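Local coordinates for protein cellulosomal scaffoldin (Bacteroides cellulosolvens, PDB 1TYJ) that probably binds type-II dockerin modules through a cohesin domain of the scaffoldin, and so takes part in assembling the cellulosome, at residues Gln45-Asp48 and Glu53-Thr56; Trp47-Asp52 and Met60-Thr65. All coordinates share one frame; numbering follows the deposited sequence.

Interaction 1: residues Gln45-Asp48 and Glu53-Thr56; sequences QPWD and EAYT
The backbone O of Pro46 is gripped twice. Tyr55 N gives it a nearly straight hydrogen bond of 3.0 Å, arriving from above the carbonyl plane. Water 1 donates to the same oxygen and also to Tyr55 O, so it bridges the two backbones. Further along, Asp48 N donates to Glu53 O at 2.7 Å, and Glu53 N returns a bond to Asp48 O at 3.1 Å. This reciprocal pair marks an antiparallel beta hairpin of strands 44-48 and 53-54, at one border of a sheet of the cohesin beta sandwich. Trp47 and Ala54 form the next pair, which is non-hydrogen-bonded. The Trp47 side chain has CG anti to the backbone N (chi1 -162°), which lays the indole against the partner strand. Glu53 C sits over the centre of one indole face, and Ala54 N lies nearer its rim, 3.5 Å from Trp47 CZ3. Lys116 makes a cation-pi contact with the same ring. Pro46 CB packs over one face of the Tyr55 ring in a CH-pi contact, 3.7 Å from the centroid. Asp48 N lies at the edge of that phenol ring, near its plane. Water 2 accepts from Tyr55 OH.

Interaction 2: residues Trp47-Asp52 and Met60-Thr65; sequences WDTIAD and MPDYGT. With MOH (methanol), chain G.
Thr49 OG1 and Asp62 OD1 make the closest direct approach, 3.3 Å apart, but the angle is too poor for a hydrogen bond. The hydroxyl is almost as near to Asp62 OD2, so it faces both carboxylate oxygens. Asp62 holds CG anti to its carbonyl carbon (chi1 -58°), which points the carboxylate at the turn. Ile50 CG1 is a looser neighbour, in van der Waals range 4.1 Å from Asp62 OD1, and the two side chains run past each other in opposite directions.

Water carries the polar link. Water 2 donates to Trp47 O and, at 3.0 Å, to Asp62 OD2. Water 3 donates to Asp48 OD2 and only weakly to Asp62 OD1. A smaller alanine in place of Asp62 would probably leave both waters without their acceptor on this side and open a gap beside Thr49.

Bonds within 47-52 shape the turn. Asp48 OD2 accepts from Ile50 N, an Asx turn, and from Ala51 N at 3.0 Å. The Ala51 bond comes from well above the carboxylate plane. Trp47 NE1 donates in the ring plane to the anti lone pair of Asp52 OD1, at 3.0 Å. Methanol, probably from the crystallisation liquor, accepts from Met60 N.

This surface contact joins the hairpin turn to strand 62-63 in one sheet of the cohesin beta sandwich, where strand 108-117 pairs with both 44-48 and 62-63.

Overall arrangement
From the N terminus, the chain reaches strand 44-48 first, and both contacts start from it. Interaction 1 closes the short turn 49-52, bringing strand 53-54 back alongside. Interaction 2 starts in the same strand end and turn, and reaches on to 60-65, closing a longer loop that contains strand 53-54. They share Trp47 and Asp48, and they cross: interaction 2 reaches out from the turn that interaction 1 closes. Water 2 belongs to both, and Tyr55 OH touches Pro61 CA at 3.3 Å. Strand 108-117, much later in the chain, pairs with 44-48 and with 62-63. The hairpin and the following segment are thus tied to one sheet of the sandwich.

Interaction 1: residues Gln45-Asp48 and Glu53-Thr56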
loop_
_atom_site.group_PDB
_atom_site.type_symbol
_atom_site.label_atom_id
_atom_site.label_comp_id
_atom_site.label_asym_id
_atom_site.label_seq_id
_atom_site.Cartn_x
_atom_site.Cartn_y
_atom_site.Cartn_z
ATOM N N GLN A 45 2.547 -4.844 -14.254
ATOM C CA GLN A 45 3.473 -5.763 -13.597
ATOM C C GLN A 45 4.193 -5.048 -12.451
ATOM O O GLN A 45 5.003 -4.127 -12.684
ATOM C CB GLN A 45 4.474 -6.283 -14.630
ATOM C CG GLN A 45 5.487 -7.263 -14.046
ATOM C CD GLN A 45 6.437 -7.802 -15.089
ATOM O OE1 GLN A 45 6.570 -9.009 -15.230
ATOM N NE2 GLN A 45 7.117 -6.916 -15.795
ATOM N N PRO A 46 3.915 -5.455 -11.187
ATOM C CA PRO A 46 4.604 -4.790 -10.076
ATOM C C PRO A 46 6.126 -4.875 -10.251
ATOM O O PRO A 46 6.646 -5.938 -10.596
ATOM C CB PRO A 46 4.145 -5.585 -8.838
ATOM C CG PRO A 46 2.774 -6.181 -9.267
ATOM C CD PRO A 46 2.988 -6.514 -10.732
ATOM N N TRP A 47 6.819 -3.771 -9.960
ATOM C CA TRP A 47 8.222 -3.603 -10.340
ATOM C C TRP A 47 9.032 -3.111 -9.181
ATOM O O TRP A 47 8.711 -2.091 -8.579
ATOM C CB TRP A 47 8.321 -2.604 -11.505
ATOM C CG TRP A 47 9.655 -2.742 -12.196
ATOM C CD1 TRP A 47 10.756 -1.975 -12.007
ATOM C CD2 TRP A 47 9.986 -3.732 -13.148
ATOM N NE1 TRP A 47 11.772 -2.430 -12.814
ATOM C CE2 TRP A 47 11.326 -3.510 -13.529
ATOM C CE3 TRP A 47 9.271 -4.778 -13.741
ATOM C CZ2 TRP A 47 11.985 -4.319 -14.469
ATOM C CZ3 TRP A 47 9.927 -5.601 -14.673
ATOM C CH2 TRP A 47 11.275 -5.353 -15.030
ATOM N N ASP A 48 10.091 -3.863 -8.880
ATOM C CA ASP A 48 11.023 -3.498 -7.819
ATOM C C ASP A 48 12.036 -2.505 -8.374
ATOM O O ASP A 48 12.878 -2.865 -9.206
ATOM C CB ASP A 48 11.705 -4.770 -7.329
ATOM C CG ASP A 48 12.734 -4.516 -6.246
ATOM O OD1 ASP A 48 13.049 -5.509 -5.562
ATOM O OD2 ASP A 48 13.226 -3.369 -6.089
ATOM N N GLU A 53 13.755 -5.029 -11.251
ATOM C CA GLU A 53 13.305 -6.361 -11.644
ATOM C C GLU A 53 11.850 -6.472 -11.260
ATOM O O GLU A 53 11.426 -5.758 -10.359
ATOM C CB GLU A 53 14.034 -7.410 -10.806
ATOM C CG GLU A 53 15.503 -7.602 -11.109
ATOM C CD GLU A 53 16.059 -8.744 -10.270
ATOM O OE1 GLU A 53 15.583 -9.899 -10.418
ATOM O OE2 GLU A 53 16.941 -8.479 -9.435
ATOM N N ALA A 54 11.107 -7.360 -11.912
ATOM C CA ALA A 54 9.714 -7.635 -11.529
ATOM C C ALA A 54 9.649 -8.135 -10.075
ATOM O O ALA A 54 10.550 -8.867 -9.623
ATOM C CB ALA A 54 9.125 -8.708 -12.464
ATOM N N TYR A 55 8.589 -7.781 -9.343
ATOM C CA TYR A 55 8.355 -8.451 -8.070
ATOM C C TYR A 55 8.243 -9.937 -8.259
ATOM O O TYR A 55 7.670 -10.416 -9.290
ATOM C CB TYR A 55 6.986 -8.068 -7.488
ATOM C CG TYR A 55 6.860 -6.735 -6.776
ATOM C CD1 TYR A 55 7.667 -5.644 -7.082
ATOM C CD2 TYR A 55 5.830 -6.546 -5.828
ATOM C CE1 TYR A 55 7.489 -4.399 -6.434
ATOM C CE2 TYR A 55 5.654 -5.327 -5.194
ATOM C CZ TYR A 55 6.483 -4.255 -5.496
ATOM O OH TYR A 55 6.272 -3.058 -4.878
ATOM N N THR A 56 8.661 -10.675 -7.227
ATOM C CA THR A 56 8.157 -12.028 -7.024
ATOM C C THR A 56 7.092 -11.975 -5.926
ATOM O O THR A 56 6.809 -10.901 -5.375
ATOM C CB THR A 56 9.281 -12.982 -6.561
ATOM O OG1 THR A 56 9.726 -12.581 -5.255
ATOM C CG2 THR A 56 10.453 -12.951 -7.580
HETATM O O HOH W 1 5.857 -8.757 -10.888
HETATM O O HOH W 2 7.516 -1.115 -6.188
#

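Interaction 2: residues Trp47-Asp52 and Met60-Thr65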
loop_
_atom_site.group_PDB
_atom_site.type_symbol
_atom_site.label_atom_id
_atom_site.label_comp_id
_atom_site.label_asym_id
_atom_site.label_seq_id
_atom_site.Cartn_x
_atom_site.Cartn_y
_atom_site.Cartn_z
ATOM N N TRP A 47 6.819 -3.771 -9.960
ATOM C CA TRP A 47 8.222 -3.603 -10.340
ATOM C C TRP A 47 9.032 -3.111 -9.181
ATOM O O TRP A 47 8.711 -2.091 -8.579
ATOM C CB TRP A 47 8.321 -2.604 -11.505
ATOM C CG TRP A 47 9.655 -2.742 -12.196
ATOM C CD1 TRP A 47 10.756 -1.975 -12.007
ATOM C CD2 TRP A 47 9.986 -3.732 -13.148
ATOM N NE1 TRP A 47 11.772 -2.430 -12.814
ATOM C CE2 TRP A 47 11.326 -3.510 -13.529
ATOM C CE3 TRP A 47 9.271 -4.778 -13.741
ATOM C CZ2 TRP A 47 11.985 -4.319 -14.469
ATOM C CZ3 TRP A 47 9.927 -5.601 -14.673
ATOM C CH2 TRP A 47 11.275 -5.353 -15.030
ATOM N N ASP A 48 10.091 -3.863 -8.880
ATOM C CA ASP A 48 11.023 -3.498 -7.819
ATOM C C ASP A 48 12.036 -2.505 -8.374
ATOM O O ASP A 48 12.878 -2.865 -9.206
ATOM C CB ASP A 48 11.705 -4.770 -7.329
ATOM C CG ASP A 48 12.734 -4.516 -6.246
ATOM O OD1 ASP A 48 13.049 -5.509 -5.562
ATOM O OD2 ASP A 48 13.226 -3.369 -6.089
ATOM N N THR A 49 11.941 -1.259 -7.917
ATOM C CA THR A 49 12.759 -0.172 -8.483
ATOM C C THR A 49 14.176 -0.155 -7.919
ATOM O O THR A 49 15.073 0.476 -8.503
ATOM C CB THR A 49 12.116 1.219 -8.250
ATOM O OG1 THR A 49 11.762 1.330 -6.869
ATOM C CG2 THR A 49 10.867 1.374 -9.135
ATOM N N ILE A 50 14.387 -0.829 -6.800
ATOM C CA ILE A 50 15.759 -0.860 -6.246
ATOM C C ILE A 50 16.594 -1.901 -6.996
ATOM O O ILE A 50 17.704 -1.606 -7.477
ATOM C CB ILE A 50 15.783 -1.105 -4.727
ATOM C CG1 ILE A 50 15.088 0.055 -4.005
ATOM C CG2 ILE A 50 17.242 -1.201 -4.243
ATOM C CD1 ILE A 50 15.052 -0.080 -2.484
ATOM N N ALA A 51 16.048 -3.110 -7.096
ATOM C CA ALA A 51 16.626 -4.193 -7.884
ATOM C C ALA A 51 16.475 -4.028 -9.395
ATOM O O ALA A 51 17.203 -4.674 -10.172
ATOM C CB ALA A 51 16.029 -5.515 -7.453
ATOM N N ASP A 52 15.513 -3.201 -9.822
ATOM C CA ASP A 52 15.159 -3.056 -11.250
ATOM C C ASP A 52 14.737 -4.383 -11.878
ATOM O O ASP A 52 15.297 -4.835 -12.899
ATOM C CB ASP A 52 16.293 -2.395 -12.060
ATOM C CG ASP A 52 15.812 -1.822 -13.367
ATOM O OD1 ASP A 52 14.605 -1.664 -13.561
ATOM O OD2 ASP A 52 16.641 -1.498 -14.231
ATOM N N MET A 60 8.919 -7.022 -0.981
ATOM C CA MET A 60 8.319 -5.943 -0.209
ATOM C C MET A 60 8.265 -4.663 -1.059
ATOM O O MET A 60 9.283 -4.276 -1.671
ATOM C CB MET A 60 9.160 -5.641 1.033
ATOM C CG MET A 60 8.493 -4.679 1.995
ATOM S SD MET A 60 7.010 -5.392 2.768
ATOM C CE MET A 60 6.314 -3.897 3.536
ATOM N N PRO A 61 7.089 -3.976 -1.097
ATOM C CA PRO A 61 7.055 -2.648 -1.719
ATOM C C PRO A 61 7.989 -1.619 -1.100
ATOM O O PRO A 61 8.557 -1.827 -0.023
ATOM C CB PRO A 61 5.597 -2.190 -1.513
ATOM C CG PRO A 61 4.796 -3.557 -1.436
ATOM C CD PRO A 61 5.758 -4.414 -0.612
ATOM N N ASP A 62 8.162 -0.499 -1.789
ATOM C CA ASP A 62 9.018 0.555 -1.293
ATOM C C ASP A 62 8.427 1.179 -0.036
ATOM O O ASP A 62 7.228 1.195 0.160
ATOM C CB ASP A 62 9.223 1.639 -2.361
ATOM C CG ASP A 62 9.829 1.082 -3.645
ATOM O OD1 ASP A 62 11.041 0.793 -3.669
ATOM O OD2 ASP A 62 9.066 0.859 -4.622
ATOM N N TYR A 63 9.303 1.694 0.827
ATOM C CA TYR A 63 8.858 2.374 2.013
ATOM C C TYR A 63 8.409 3.826 1.725
ATOM O O TYR A 63 8.734 4.421 0.676
ATOM C CB TYR A 63 9.977 2.391 3.048
ATOM C CG TYR A 63 10.442 1.042 3.541
ATOM C CD1 TYR A 63 11.805 0.801 3.729
ATOM C CD2 TYR A 63 9.523 0.011 3.864
ATOM C CE1 TYR A 63 12.272 -0.422 4.223
ATOM C CE2 TYR A 63 9.983 -1.252 4.307
ATOM C CZ TYR A 63 11.356 -1.448 4.504
ATOM O OH TYR A 63 11.854 -2.642 4.987
ATOM N N GLY A 64 7.607 4.344 2.659
ATOM C CA GLY A 64 7.252 5.751 2.726
ATOM C C GLY A 64 8.071 6.401 3.829
ATOM O O GLY A 64 9.165 5.932 4.180
ATOM N N THR A 65 7.554 7.471 4.383
ATOM C CA THR A 65 8.281 8.162 5.452
ATOM C C THR A 65 7.853 7.705 6.852
ATOM O O THR A 65 8.599 7.888 7.826
ATOM C CB THR A 65 8.107 9.678 5.347
ATOM O OG1 THR A 65 6.727 9.962 5.436
ATOM C CG2 THR A 65 8.558 10.178 3.978
HETATM C C MOH G . 12.787 -8.207 -1.028
HETATM O O MOH G . 11.572 -7.970 -0.235
HETATM O O HOH W 2 7.516 -1.115 -6.188
HETATM O O HOH W 3 12.292 -2.435 -3.211
#